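Local coordinates for phosphate-binding protein (Xanthomonas axonopodis pv. citri, PDB 5UB3) that probably serves as a periplasmic receptor, seen here with chloride bound, that signals to a partner diguanylate cyclase, at residues L7-D12 against E19-L24; L25-P30 against R229-Q234; L43-A48 against S52-R57; V60-E65 against K246-T251. All blocks are in the same frame, centred on the assembly; numbering follows the deposited sequence. Where two conformers were deposited one is given.

How the contacts relate
All four contacts lie in one part of the fold, round strands 4-8 and 62-66 and helix 14-28. Contacts 1 and 4 are closest, with centres about 6 Å apart: their strands are neighbours, joined by Gly8 N to Trp62 O (2.7 Å), and Glu65 OE2 lies 2.7 Å from Ile10 N. Contact 2 continues along helix 14-28, its centre about 14 Å from that of contact 1, and Leu232 CD1 reaches Trp62 CZ2 of contact 4 at 3.7 Å. Contact 3 flanks strand 4-8, where Leu7 O meets Leu43 N at 3.0 Å. Contacts 2 and 3 do not touch; their nearest atoms are about 7 Å apart.

Contact 1. Residues L7-D12 against E19-L24; sequences LGRISD and EQLKPL
Leu21 points from its helix toward Leu7 and Arg9, and its side chain has the largest share of the contact. Its CB meets Leu7 CD2 at 3.8 Å. CG lies anti to the carbonyl carbon (chi1 -60°), which turns the branch toward segment 7-12; there CD2 settles against Leu7 CG at 4.0 Å and CD1 reaches Arg9 CG at 4.1 Å, the Arg9 and Leu21 chains meeting at about a right angle. Leu7 returns the contact by pushing its own CD2 to 3.4 Å from the backbone Leu21 O. Further along, the Arg9 chain bends at chi3, and NE donates to Ile10 O over 2.8 Å, coming from above the carbonyl plane; that bond ties the guanidinium back to its own segment. Gln20 OE1 stands at the guanidinium edge, 4.3 Å from NH1, too far for a hydrogen bond, and is bonded instead to His17 ND1. Leu21 also touches Ile42, so the helix packs over both parallel strands of a beta-alpha-beta unit, strand 4-8, helix 14-28 and strand 39-42, as in the lobes of periplasmic binding proteins.

Contact 2. Residues L25-P30 against R229-Q234; sequences LDYVVP and RVVLLQ
Val28 sets one methyl, CG2, against both Val231 and Leu232, so that a single branch serves two neighbours. CG2 lies 4.1 Å from Val231 CG1 and 4.0 Å from Leu232 CD2, and in both pairs the side chains cross obliquely, methyl against methyl. Leu232 leaves its helix heading away from segment 25-30; with CG anti to the carbonyl carbon (chi1 -73°), its CD2 end nevertheless comes back to the contact. This is apolar helix-to-helix packing, joining helix 14-28 near its end to helix 222-235, which also lies against strand 79-87 through Leu82 and Leu83. Tyr27 adds an aromatic arm: its ring slants past Val231, with CE1 4.2 Å from CG1. At the ring edge, in its plane, a water donates one hydrogen to Tyr27 OH and the other to Val231 O, each over 2.7 Å, and so links the two helices by a polar route. The same hydroxyl is hydrogen-bonded to Asp238 OD2, while Arg31 makes a cation-pi contact with the ring.

Contact 3. Residues L43-A48 against S52-R57; sequences LMAPDA and SSYLRR
Tyr54 lays its ring against Leu43, Met44 and Ala45, which approach it from different directions, over a face, at an edge and obliquely. Leu43 CD2 stands over one face, 3.9 Å from the ring centroid and only 10° off the normal, a well-centred CH-pi contact. At the ring edge, Met44 O comes within 3.5 Å of CE2, near the plane. Ala45 CB arrives obliquely, 3.7 Å from the same CE2. A water, also at the edge, joins Met44 O (2.7 Å) to Tyr54 OH (2.8 Å), tying the hydroxyl to the backbone of segment 43-48. One shell out, the first turn of the helix sets where the tyrosine starts: Ser52 N donates to Ala48 O over 2.8 Å, and Asp47, at the N-cap position, uses OD1 to hold Gln50 N. Within segment 52-57, Arg57 grips Ser53 OG side-on with NE and NH2, both in the guanidinium plane. Segment 43-48 thus runs from strand 39-42 into helix 48-56, paired by backbone bonds with Leu7, Arg9 and Ser11, while Ala48 and Ser52 pack against helix 67-75.

Contact 4. Residues V60-E65 against K246-T251; sequences VDWVSE and KRFFDT
Phe248 brings the CZ end of its ring to Ser64 and Trp62, while the ring of Phe249 approaches one of its faces: Phe249 CE2 lies 3.9 Å above the Phe248 plane, displaced toward the rim. The contacts across the segments are slanted. Ser64 CB comes to 3.4 Å from Phe248 CZ, a close fit, and Trp62 CZ2 lies 4.0 Å from the same atom. Phe249 CE2 adds a looser approach to Ser64 CB at 4.4 Å. Trp62 gets there because CG is anti to the backbone N (chi1 160°), which carries the six-membered end of the indole toward the phenylalanine. Phe248 is the centre of an inverse gamma turn that follows helix 242-247, and this turn presents the ring to strand 62-66 and to helix 14-28, whose Leu21 and Leu24 also touch it. The chain then enters strand 251-255, with Thr251 OG1 donating a short hydrogen bond to Phe248 O. A water bridges the two segments, giving its hydrogens to Ser64 OG (2.9 Å) and Thr251 OG1 (2.7 Å). Ser64 OG is further bonded to Glu214 OE2 and Arg87 NH2, and the other oxygen of Glu214, OE1, pairs with Trp62 NE1, so one carboxylate steadies both the serine and the indole from the neighbouring strand 209-217.

Contact 1. Residues L7-D12 against E19-L24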
loop_
_atom_site.group_PDB
_atom_site.type_symbol
_atom_site.label_atom_id
_atom_site.label_comp_id
_atom_site.label_asym_id
_atom_site.label_seq_id
_atom_site.Cartn_x
_atom_site.Cartn_y
_atom_site.Cartn_z
ATOM N N LEU A 7 -5.014 -3.386 -16.426
ATOM C CA LEU A 7 -4.070 -3.093 -15.347
ATOM C C LEU A 7 -4.787 -2.131 -14.448
ATOM O O LEU A 7 -5.462 -1.190 -14.914
ATOM C CB LEU A 7 -2.795 -2.457 -15.870
ATOM C CG LEU A 7 -1.799 -1.709 -14.964
ATOM C CD1 LEU A 7 -1.187 -2.537 -13.864
ATOM C CD2 LEU A 7 -0.714 -1.126 -15.846
ATOM N N GLY A 8 -4.619 -2.328 -13.151
ATOM C CA GLY A 8 -5.273 -1.426 -12.230
ATOM C C GLY A 8 -4.458 -1.189 -10.977
ATOM O O GLY A 8 -3.368 -1.655 -10.847
ATOM N N ARG A 9 -5.060 -0.437 -10.068
ATOM C CA ARG A 9 -4.639 -0.322 -8.703
ATOM C C ARG A 9 -5.791 0.331 -7.944
ATOM O O ARG A 9 -6.695 0.945 -8.522
ATOM C CB ARG A 9 -3.373 0.558 -8.518
ATOM C CG ARG A 9 -3.551 2.004 -8.961
ATOM C CD ARG A 9 -2.426 2.872 -8.411
ATOM N NE ARG A 9 -2.581 3.113 -6.988
ATOM C CZ ARG A 9 -1.833 3.950 -6.274
ATOM N NH1 ARG A 9 -0.872 4.648 -6.857
ATOM N NH2 ARG A 9 -2.027 4.082 -4.969
ATOM N N ILE A 10 -5.713 0.213 -6.636
ATOM C CA ILE A 10 -6.575 0.960 -5.760
ATOM C C ILE A 10 -6.072 2.371 -5.771
ATOM O O ILE A 10 -4.882 2.592 -5.563
ATOM C CB ILE A 10 -6.491 0.393 -4.334
ATOM C CG1 ILE A 10 -6.912 -1.117 -4.318
ATOM C CG2 ILE A 10 -7.365 1.212 -3.397
ATOM C CD1 ILE A 10 -6.500 -1.810 -3.043
ATOM N N SER A 11 -6.957 3.330 -5.962
ATOM C CA SER A 11 -6.528 4.669 -6.095
ATOM C C SER A 11 -7.551 5.594 -5.520
ATOM O O SER A 11 -8.703 5.514 -5.870
ATOM C CB SER A 11 -6.352 5.001 -7.563
ATOM O OG SER A 11 -6.149 6.412 -7.778
ATOM N N ASP A 12 -7.086 6.548 -4.747
ATOM C CA ASP A 12 -7.921 7.697 -4.340
ATOM C C ASP A 12 -7.772 8.889 -5.283
ATOM O O ASP A 12 -8.236 9.956 -4.963
ATOM C CB ASP A 12 -7.557 8.180 -2.919
ATOM C CG ASP A 12 -6.033 8.459 -2.729
ATOM O OD1 ASP A 12 -5.217 8.425 -3.702
ATOM O OD2 ASP A 12 -5.628 8.679 -1.562
ATOM N N GLU A 19 -1.679 7.986 -15.332
ATOM C CA GLU A 19 -0.382 8.243 -15.990
ATOM C C GLU A 19 0.745 7.339 -15.532
ATOM O O GLU A 19 1.726 7.194 -16.200
ATOM C CB GLU A 19 0.065 9.670 -15.695
ATOM C CG GLU A 19 -0.891 10.780 -16.145
ATOM C CD GLU A 19 -0.454 12.119 -15.569
ATOM O OE1 GLU A 19 -0.294 12.244 -14.326
ATOM O OE2 GLU A 19 -0.206 13.037 -16.360
ATOM N N GLN A 20 0.625 6.839 -14.315
ATOM C CA GLN A 20 1.580 5.918 -13.726
ATOM C C GLN A 20 1.485 4.487 -14.295
ATOM O O GLN A 20 2.462 3.758 -14.351
ATOM C CB GLN A 20 1.386 5.969 -12.198
ATOM C CG GLN A 20 1.637 7.383 -11.670
ATOM C CD GLN A 20 2.265 7.408 -10.290
ATOM O OE1 GLN A 20 1.550 7.326 -9.276
ATOM N NE2 GLN A 20 3.627 7.453 -10.233
ATOM N N LEU A 21 0.306 4.126 -14.797
ATOM C CA LEU A 21 0.040 2.818 -15.286
ATOM C C LEU A 21 0.115 2.666 -16.809
ATOM O O LEU A 21 0.553 1.623 -17.303
ATOM C CB LEU A 21 -1.360 2.427 -14.816
ATOM C CG LEU A 21 -1.527 2.418 -13.286
ATOM C CD1 LEU A 21 -3.007 2.196 -13.030
ATOM C CD2 LEU A 21 -0.718 1.307 -12.652
ATOM N N LYS A 22 -0.307 3.685 -17.555
ATOM C CA LYS A 22 -0.462 3.524 -19.008
ATOM C C LYS A 22 0.846 3.246 -19.706
ATOM O O LYS A 22 0.910 2.345 -20.550
ATOM C CB LYS A 22 -1.152 4.729 -19.656
ATOM C CG LYS A 22 -1.292 4.601 -21.180
ATOM C CD LYS A 22 -2.159 3.395 -21.534
ATOM C CE LYS A 22 -2.866 3.470 -22.892
ATOM N NZ LYS A 22 -3.820 2.326 -23.025
ATOM N N PRO A 23 1.910 4.000 -19.372
ATOM C CA PRO A 23 3.187 3.693 -20.047
ATOM C C PRO A 23 3.649 2.230 -19.948
ATOM O O PRO A 23 4.034 1.638 -20.963
ATOM C CB PRO A 23 4.178 4.623 -19.368
ATOM C CG PRO A 23 3.350 5.768 -18.885
ATOM C CD PRO A 23 2.071 5.134 -18.422
ATOM N N LEU A 24 3.581 1.618 -18.754
ATOM C CA LEU A 24 4.036 0.223 -18.649
ATOM C C LEU A 24 3.058 -0.731 -19.337
ATOM O O LEU A 24 3.499 -1.730 -19.949
ATOM C CB LEU A 24 4.271 -0.176 -17.191
ATOM C CG LEU A 24 4.775 -1.596 -16.978
ATOM C CD1 LEU A 24 6.144 -1.744 -17.650
ATOM C CD2 LEU A 24 4.829 -1.976 -15.493
#

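Contact 2. Residues L25-P30 against R229-Q234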
loop_
_atom_site.group_PDB
_atom_site.type_symbol
_atom_site.label_atom_id
_atom_site.label_comp_id
_atom_site.label_asym_id
_atom_site.label_seq_id
_atom_site.Cartn_x
_atom_site.Cartn_y
_atom_site.Cartn_z
ATOM N N LEU A 25 1.761 -0.427 -19.263
ATOM C CA LEU A 25 0.743 -1.212 -19.971
ATOM C C LEU A 25 1.030 -1.176 -21.453
ATOM O O LEU A 25 1.001 -2.200 -22.086
ATOM C CB LEU A 25 -0.649 -0.696 -19.704
ATOM C CG LEU A 25 -1.799 -1.468 -20.305
ATOM C CD1 LEU A 25 -1.992 -2.836 -19.641
ATOM C CD2 LEU A 25 -3.063 -0.622 -20.272
ATOM N N ASP A 26 1.361 -0.001 -21.987
ATOM C CA ASP A 26 1.759 0.142 -23.417
ATOM C C ASP A 26 3.023 -0.600 -23.779
ATOM O O ASP A 26 3.119 -1.103 -24.870
ATOM C CB ASP A 26 1.871 1.588 -23.833
ATOM C CG ASP A 26 0.513 2.282 -23.852
ATOM O OD1 ASP A 26 -0.510 1.609 -23.679
ATOM O OD2 ASP A 26 0.452 3.482 -24.028
ATOM N N TYR A 27 3.936 -0.724 -22.848
ATOM C CA TYR A 27 5.106 -1.590 -23.017
ATOM C C TYR A 27 4.723 -3.091 -22.964
ATOM O O TYR A 27 5.178 -3.907 -23.804
ATOM C CB TYR A 27 6.147 -1.223 -21.962
ATOM C CG TYR A 27 7.323 -2.122 -21.996
ATOM C CD1 TYR A 27 7.316 -3.304 -21.259
ATOM C CD2 TYR A 27 8.438 -1.825 -22.787
ATOM C CE1 TYR A 27 8.386 -4.173 -21.297
ATOM C CE2 TYR A 27 9.526 -2.683 -22.810
ATOM C CZ TYR A 27 9.491 -3.850 -22.062
ATOM O OH TYR A 27 10.515 -4.755 -22.034
ATOM N N VAL A 28 3.859 -3.461 -22.021
ATOM C CA VAL A 28 3.537 -4.887 -21.800
ATOM C C VAL A 28 2.705 -5.508 -22.957
ATOM O O VAL A 28 3.005 -6.597 -23.462
ATOM C CB VAL A 28 2.811 -5.033 -20.443
ATOM C CG1 VAL A 28 2.088 -6.340 -20.282
ATOM C CG2 VAL A 28 3.842 -4.827 -19.329
ATOM N N VAL A 29 1.672 -4.787 -23.360
ATOM C CA VAL A 29 0.620 -5.310 -24.265
ATOM C C VAL A 29 1.176 -5.890 -25.552
ATOM O O VAL A 29 0.932 -7.084 -25.856
ATOM C CB VAL A 29 -0.529 -4.286 -24.465
ATOM C CG1 VAL A 29 -1.486 -4.617 -25.652
ATOM C CG2 VAL A 29 -1.357 -4.193 -23.200
ATOM N N PRO A 30 1.982 -5.113 -26.267
ATOM C CA PRO A 30 2.537 -5.723 -27.491
ATOM C C PRO A 30 3.346 -6.966 -27.234
ATOM O O PRO A 30 3.387 -7.866 -28.081
ATOM C CB PRO A 30 3.456 -4.656 -28.030
ATOM C CG PRO A 30 2.970 -3.378 -27.454
ATOM C CD PRO A 30 2.282 -3.677 -26.165
ATOM N N ARG A 229 4.528 -12.481 -16.303
ATOM C CA ARG A 229 5.629 -12.631 -15.375
ATOM C C ARG A 229 6.929 -12.495 -16.150
ATOM O O ARG A 229 7.799 -11.747 -15.776
ATOM C CB ARG A 229 5.563 -13.988 -14.658
ATOM C CG ARG A 229 6.553 -14.003 -13.506
ATOM C CD ARG A 229 6.644 -15.262 -12.696
ATOM N NE ARG A 229 5.420 -15.528 -11.957
ATOM C CZ ARG A 229 4.452 -16.327 -12.382
ATOM N NH1 ARG A 229 4.544 -16.897 -13.579
ATOM N NH2 ARG A 229 3.391 -16.581 -11.602
ATOM N N VAL A 230 7.035 -13.222 -17.255
ATOM C CA VAL A 230 8.255 -13.164 -18.062
ATOM C C VAL A 230 8.433 -11.743 -18.535
ATOM O O VAL A 230 9.561 -11.161 -18.381
ATOM C CB VAL A 230 8.231 -14.203 -19.197
ATOM C CG1 VAL A 230 9.416 -14.009 -20.137
ATOM C CG2 VAL A 230 8.273 -15.614 -18.612
ATOM N N VAL A 231 7.361 -11.122 -19.016
ATOM C CA VAL A 231 7.556 -9.788 -19.599
ATOM C C VAL A 231 8.028 -8.763 -18.533
ATOM O O VAL A 231 8.911 -7.943 -18.769
ATOM C CB VAL A 231 6.269 -9.303 -20.281
ATOM C CG1 VAL A 231 6.360 -7.844 -20.626
ATOM C CG2 VAL A 231 5.989 -10.126 -21.520
ATOM N N LEU A 232 7.412 -8.798 -17.359
ATOM C CA LEU A 232 7.794 -7.870 -16.305
ATOM C C LEU A 232 9.237 -8.114 -15.830
ATOM O O LEU A 232 10.032 -7.172 -15.707
ATOM C CB LEU A 232 6.793 -7.991 -15.136
ATOM C CG LEU A 232 5.473 -7.360 -15.553
ATOM C CD1 LEU A 232 4.438 -7.594 -14.475
ATOM C CD2 LEU A 232 5.592 -5.879 -15.917
ATOM N N LEU A 233 9.574 -9.371 -15.659
ATOM C CA LEU A 233 10.911 -9.732 -15.289
ATOM C C LEU A 233 11.930 -9.199 -16.284
ATOM O O LEU A 233 12.980 -8.726 -15.881
ATOM C CB LEU A 233 11.031 -11.224 -15.164
ATOM C CG LEU A 233 10.616 -11.842 -13.852
ATOM C CD1 LEU A 233 10.599 -13.345 -14.039
ATOM C CD2 LEU A 233 11.590 -11.448 -12.705
ATOM N N GLN A 234 11.613 -9.228 -17.572
ATOM C CA GLN A 234 12.524 -8.722 -18.580
ATOM C C GLN A 234 12.537 -7.205 -18.644
ATOM O O GLN A 234 13.445 -6.663 -19.166
ATOM C CB GLN A 234 12.183 -9.331 -19.962
ATOM C CG GLN A 234 12.791 -10.722 -20.124
ATOM C CD GLN A 234 12.179 -11.585 -21.242
ATOM O OE1 GLN A 234 11.460 -11.103 -22.121
ATOM N NE2 GLN A 234 12.477 -12.882 -21.208
HETATM O O HOH W 1 10.153 -7.293 -21.130
#

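Contact 3. Residues L43-A48 against S52-R57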
loop_
_atom_site.group_PDB
_atom_site.type_symbol
_atom_site.label_atom_id
_atom_site.label_comp_id
_atom_site.label_asym_id
_atom_site.label_seq_id
_atom_site.Cartn_x
_atom_site.Cartn_y
_atom_site.Cartn_z
ATOM N N LEU A 43 -8.100 0.213 -15.351
ATOM C CA LEU A 43 -9.293 0.271 -14.506
ATOM C C LEU A 43 -8.826 0.268 -13.063
ATOM O O LEU A 43 -8.327 -0.719 -12.548
ATOM C CB LEU A 43 -10.249 -0.884 -14.739
ATOM C CG LEU A 43 -11.591 -0.837 -13.988
ATOM C CD1 LEU A 43 -12.371 0.464 -14.196
ATOM C CD2 LEU A 43 -12.464 -1.987 -14.379
ATOM N N MET A 44 -9.018 1.400 -12.416
ATOM C CA MET A 44 -8.626 1.552 -11.046
ATOM C C MET A 44 -9.891 1.464 -10.206
ATOM O O MET A 44 -10.996 1.435 -10.730
ATOM C CB MET A 44 -7.912 2.887 -10.867
ATOM C CG MET A 44 -6.534 2.912 -11.460
ATOM S SD MET A 44 -5.843 4.581 -11.481
ATOM C CE MET A 44 -6.639 5.247 -12.941
ATOM N N ALA A 45 -9.731 1.330 -8.901
ATOM C CA ALA A 45 -10.910 1.248 -8.053
ATOM C C ALA A 45 -10.684 2.093 -6.855
ATOM O O ALA A 45 -9.573 2.245 -6.459
ATOM C CB ALA A 45 -11.212 -0.197 -7.669
ATOM N N PRO A 46 -11.753 2.654 -6.274
ATOM C CA PRO A 46 -11.547 3.513 -5.063
ATOM C C PRO A 46 -11.045 2.801 -3.806
ATOM O O PRO A 46 -10.443 3.438 -2.939
ATOM C CB PRO A 46 -12.950 4.135 -4.801
ATOM C CG PRO A 46 -13.925 3.405 -5.695
ATOM C CD PRO A 46 -13.177 2.433 -6.601
ATOM N N ASP A 47 -11.254 1.503 -3.682
ATOM C CA ASP A 47 -10.848 0.809 -2.451
ATOM C C ASP A 47 -10.680 -0.663 -2.728
ATOM O O ASP A 47 -11.005 -1.114 -3.839
ATOM C CB ASP A 47 -11.841 1.059 -1.321
ATOM C CG ASP A 47 -13.260 0.729 -1.731
ATOM O OD1 ASP A 47 -13.532 -0.394 -2.176
ATOM O OD2 ASP A 47 -14.077 1.640 -1.671
ATOM N N ALA A 48 -10.159 -1.384 -1.730
ATOM C CA ALA A 48 -9.851 -2.819 -1.819
ATOM C C ALA A 48 -11.081 -3.683 -2.093
ATOM O O ALA A 48 -11.037 -4.687 -2.843
ATOM C CB ALA A 48 -9.145 -3.298 -0.554
ATOM N N SER A 52 -11.432 -5.828 -5.325
ATOM C CA SER A 52 -11.706 -7.260 -5.177
ATOM C C SER A 52 -12.897 -7.678 -5.997
ATOM O O SER A 52 -12.840 -8.714 -6.642
ATOM C CB SER A 52 -11.815 -7.721 -3.722
ATOM O OG SER A 52 -12.327 -9.055 -3.648
ATOM N N SER A 53 -13.954 -6.884 -6.000
ATOM C CA SER A 53 -15.091 -7.168 -6.875
ATOM C C SER A 53 -14.741 -7.189 -8.365
ATOM O O SER A 53 -15.109 -8.136 -9.080
ATOM C CB SER A 53 -16.214 -6.143 -6.596
ATOM O OG SER A 53 -17.334 -6.465 -7.373
ATOM N N TYR A 54 -14.008 -6.179 -8.828
ATOM C CA TYR A 54 -13.490 -6.181 -10.195
ATOM C C TYR A 54 -12.666 -7.395 -10.515
ATOM O O TYR A 54 -12.845 -8.029 -11.574
ATOM C CB TYR A 54 -12.603 -4.967 -10.491
ATOM C CG TYR A 54 -13.282 -3.658 -10.628
ATOM C CD1 TYR A 54 -14.629 -3.558 -10.967
ATOM C CD2 TYR A 54 -12.563 -2.495 -10.459
ATOM C CE1 TYR A 54 -15.241 -2.329 -11.131
ATOM C CE2 TYR A 54 -13.163 -1.269 -10.601
ATOM C CZ TYR A 54 -14.514 -1.199 -10.951
ATOM O OH TYR A 54 -15.125 -0.002 -11.106
ATOM N N LEU A 55 -11.726 -7.695 -9.629
ATOM C CA LEU A 55 -10.850 -8.847 -9.853
ATOM C C LEU A 55 -11.647 -10.115 -9.972
ATOM O O LEU A 55 -11.496 -10.822 -10.947
ATOM C CB LEU A 55 -9.826 -8.954 -8.726
ATOM C CG LEU A 55 -8.707 -7.894 -8.850
ATOM C CD1 LEU A 55 -7.998 -7.848 -7.507
ATOM C CD2 LEU A 55 -7.708 -8.265 -9.969
ATOM N N ARG A 56 -12.526 -10.352 -8.995
ATOM C CA ARG A 56 -13.379 -11.557 -8.941
ATOM C C ARG A 56 -14.256 -11.642 -10.199
ATOM O O ARG A 56 -14.443 -12.696 -10.749
ATOM C CB ARG A 56 -14.223 -11.590 -7.675
ATOM C CG ARG A 56 -15.241 -12.727 -7.665
ATOM C CD ARG A 56 -15.808 -12.963 -6.295
ATOM N NE ARG A 56 -16.423 -11.711 -5.801
ATOM C CZ ARG A 56 -15.857 -10.839 -4.973
ATOM N NH1 ARG A 56 -14.670 -11.076 -4.482
ATOM N NH2 ARG A 56 -16.511 -9.701 -4.625
ATOM N N ARG A 57 -14.735 -10.509 -10.692
ATOM C CA ARG A 57 -15.554 -10.521 -11.904
ATOM C C ARG A 57 -14.760 -10.479 -13.209
ATOM O O ARG A 57 -15.363 -10.457 -14.270
ATOM C CB ARG A 57 -16.565 -9.393 -11.838
ATOM C CG ARG A 57 -17.621 -9.620 -10.761
ATOM C CD ARG A 57 -18.622 -8.499 -10.809
ATOM N NE ARG A 57 -18.111 -7.317 -10.131
ATOM C CZ ARG A 57 -18.038 -6.103 -10.642
ATOM N NH1 ARG A 57 -18.390 -5.869 -11.895
ATOM N NH2 ARG A 57 -17.553 -5.120 -9.893
HETATM O O HOH W 2 -13.510 2.263 -11.103
#

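Contact 4. Residues V60-E65 against K246-T251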
loop_
_atom_site.group_PDB
_atom_site.type_symbol
_atom_site.label_atom_id
_atom_site.label_comp_id
_atom_site.label_asym_id
_atom_site.label_seq_id
_atom_site.Cartn_x
_atom_site.Cartn_y
_atom_site.Cartn_z
ATOM N N VAL A 60 -10.561 -6.580 -13.890
ATOM C CA VAL A 60 -9.194 -6.219 -13.776
ATOM C C VAL A 60 -8.399 -7.482 -13.735
ATOM O O VAL A 60 -8.715 -8.443 -13.030
ATOM C CB VAL A 60 -8.970 -5.403 -12.499
ATOM C CG1 VAL A 60 -7.488 -5.228 -12.177
ATOM C CG2 VAL A 60 -9.667 -4.035 -12.653
ATOM N N ASP A 61 -7.275 -7.443 -14.431
ATOM C CA ASP A 61 -6.397 -8.597 -14.504
ATOM C C ASP A 61 -5.182 -8.539 -13.627
ATOM O O ASP A 61 -4.730 -9.566 -13.177
ATOM C CB ASP A 61 -5.946 -8.790 -15.895
ATOM C CG ASP A 61 -7.105 -9.095 -16.840
ATOM O OD1 ASP A 61 -7.824 -10.068 -16.603
ATOM O OD2 ASP A 61 -7.270 -8.342 -17.808
ATOM N N TRP A 62 -4.629 -7.355 -13.433
ATOM C CA TRP A 62 -3.305 -7.194 -12.903
ATOM C C TRP A 62 -3.287 -5.880 -12.144
ATOM O O TRP A 62 -3.767 -4.874 -12.653
ATOM C CB TRP A 62 -2.311 -7.232 -14.061
ATOM C CG TRP A 62 -0.962 -6.628 -13.805
ATOM C CD1 TRP A 62 -0.221 -6.655 -12.646
ATOM C CD2 TRP A 62 -0.176 -5.927 -14.754
ATOM N NE1 TRP A 62 0.966 -5.971 -12.809
ATOM C CE2 TRP A 62 1.040 -5.541 -14.103
ATOM C CE3 TRP A 62 -0.362 -5.592 -16.098
ATOM C CZ2 TRP A 62 2.023 -4.769 -14.742
ATOM C CZ3 TRP A 62 0.654 -4.849 -16.746
ATOM C CH2 TRP A 62 1.812 -4.447 -16.059
ATOM N N VAL A 63 -2.855 -5.939 -10.897
ATOM C CA VAL A 63 -2.690 -4.733 -10.105
ATOM C C VAL A 63 -1.290 -4.718 -9.509
ATOM O O VAL A 63 -0.735 -5.772 -9.220
ATOM C CB VAL A 63 -3.728 -4.597 -9.000
ATOM C CG1 VAL A 63 -5.155 -4.538 -9.546
ATOM C CG2 VAL A 63 -3.544 -5.705 -7.971
ATOM N N SER A 64 -0.752 -3.522 -9.279
ATOM C CA SER A 64 0.500 -3.381 -8.620
ATOM C C SER A 64 0.153 -2.637 -7.368
ATOM O O SER A 64 -0.321 -1.550 -7.481
ATOM C CB SER A 64 1.462 -2.554 -9.445
ATOM O OG SER A 64 2.741 -2.554 -8.818
ATOM N N GLU A 65 0.371 -3.232 -6.203
ATOM C CA GLU A 65 -0.123 -2.701 -4.880
ATOM C C GLU A 65 0.907 -2.876 -3.816
ATOM O O GLU A 65 1.799 -3.754 -3.932
ATOM C CB GLU A 65 -1.313 -3.504 -4.394
ATOM C CG GLU A 65 -2.533 -3.338 -5.225
ATOM C CD GLU A 65 -3.138 -1.964 -5.174
ATOM O OE1 GLU A 65 -2.791 -1.173 -4.318
ATOM O OE2 GLU A 65 -3.991 -1.715 -6.050
ATOM N N LYS A 246 9.764 4.058 -14.473
ATOM C CA LYS A 246 9.936 5.242 -13.607
ATOM C C LYS A 246 8.559 5.765 -13.215
ATOM O O LYS A 246 8.258 6.013 -12.026
ATOM C CB LYS A 246 10.818 6.293 -14.329
ATOM C CG LYS A 246 10.908 7.697 -13.706
ATOM C CD LYS A 246 11.212 7.702 -12.205
ATOM C CE LYS A 246 12.676 7.363 -11.889
ATOM N NZ LYS A 246 13.621 8.485 -12.115
ATOM N N ARG A 247 7.698 5.828 -14.226
ATOM C CA ARG A 247 6.319 6.289 -14.061
ATOM C C ARG A 247 5.480 5.319 -13.183
ATOM O O ARG A 247 4.532 5.714 -12.483
ATOM C CB ARG A 247 5.681 6.370 -15.458
ATOM C CG ARG A 247 6.312 7.377 -16.450
ATOM C CD ARG A 247 5.865 8.828 -16.355
ATOM N NE ARG A 247 4.703 9.062 -15.507
ATOM C CZ ARG A 247 4.237 10.269 -15.169
ATOM N NH1 ARG A 247 3.177 10.361 -14.367
ATOM N NH2 ARG A 247 4.797 11.379 -15.644
ATOM N N PHE A 248 5.844 4.032 -13.261
ATOM C CA PHE A 248 5.180 2.970 -12.547
ATOM C C PHE A 248 5.692 2.920 -11.094
ATOM O O PHE A 248 6.275 1.940 -10.681
ATOM C CB PHE A 248 5.418 1.655 -13.306
ATOM C CG PHE A 248 4.480 0.535 -12.967
ATOM C CD1 PHE A 248 3.165 0.595 -13.320
ATOM C CD2 PHE A 248 4.939 -0.623 -12.383
ATOM C CE1 PHE A 248 2.320 -0.477 -13.085
ATOM C CE2 PHE A 248 4.107 -1.706 -12.145
ATOM C CZ PHE A 248 2.786 -1.611 -12.457
ATOM N N PHE A 249 5.414 3.968 -10.329
ATOM C CA PHE A 249 5.756 4.066 -8.886
ATOM C C PHE A 249 7.232 3.865 -8.653
ATOM O O PHE A 249 7.657 3.316 -7.618
ATOM C CB PHE A 249 4.950 3.031 -8.140
ATOM C CG PHE A 249 3.543 2.961 -8.630
ATOM C CD1 PHE A 249 2.727 4.074 -8.510
ATOM C CD2 PHE A 249 3.070 1.849 -9.322
ATOM C CE1 PHE A 249 1.439 4.066 -9.023
ATOM C CE2 PHE A 249 1.777 1.816 -9.809
ATOM C CZ PHE A 249 0.950 2.926 -9.652
ATOM N N ASP A 250 7.996 4.303 -9.647
ATOM C CA ASP A 250 9.458 4.189 -9.653
ATOM C C ASP A 250 9.871 2.777 -9.425
ATOM O O ASP A 250 10.645 2.466 -8.535
ATOM C CB ASP A 250 10.067 5.147 -8.650
ATOM C CG ASP A 250 11.583 5.277 -8.805
ATOM O OD1 ASP A 250 12.148 5.075 -9.872
ATOM O OD2 ASP A 250 12.218 5.538 -7.814
ATOM N N THR A 251 9.320 1.881 -10.217
ATOM C CA THR A 251 9.670 0.455 -10.049
ATOM C C THR A 251 11.092 0.225 -10.556
ATOM O O THR A 251 11.436 0.624 -11.641
ATOM C CB THR A 251 8.658 -0.453 -10.746
ATOM O OG1 THR A 251 7.368 -0.266 -10.106
ATOM C CG2 THR A 251 9.106 -1.908 -10.692
HETATM O O HOH W 3 5.104 -0.876 -8.711
#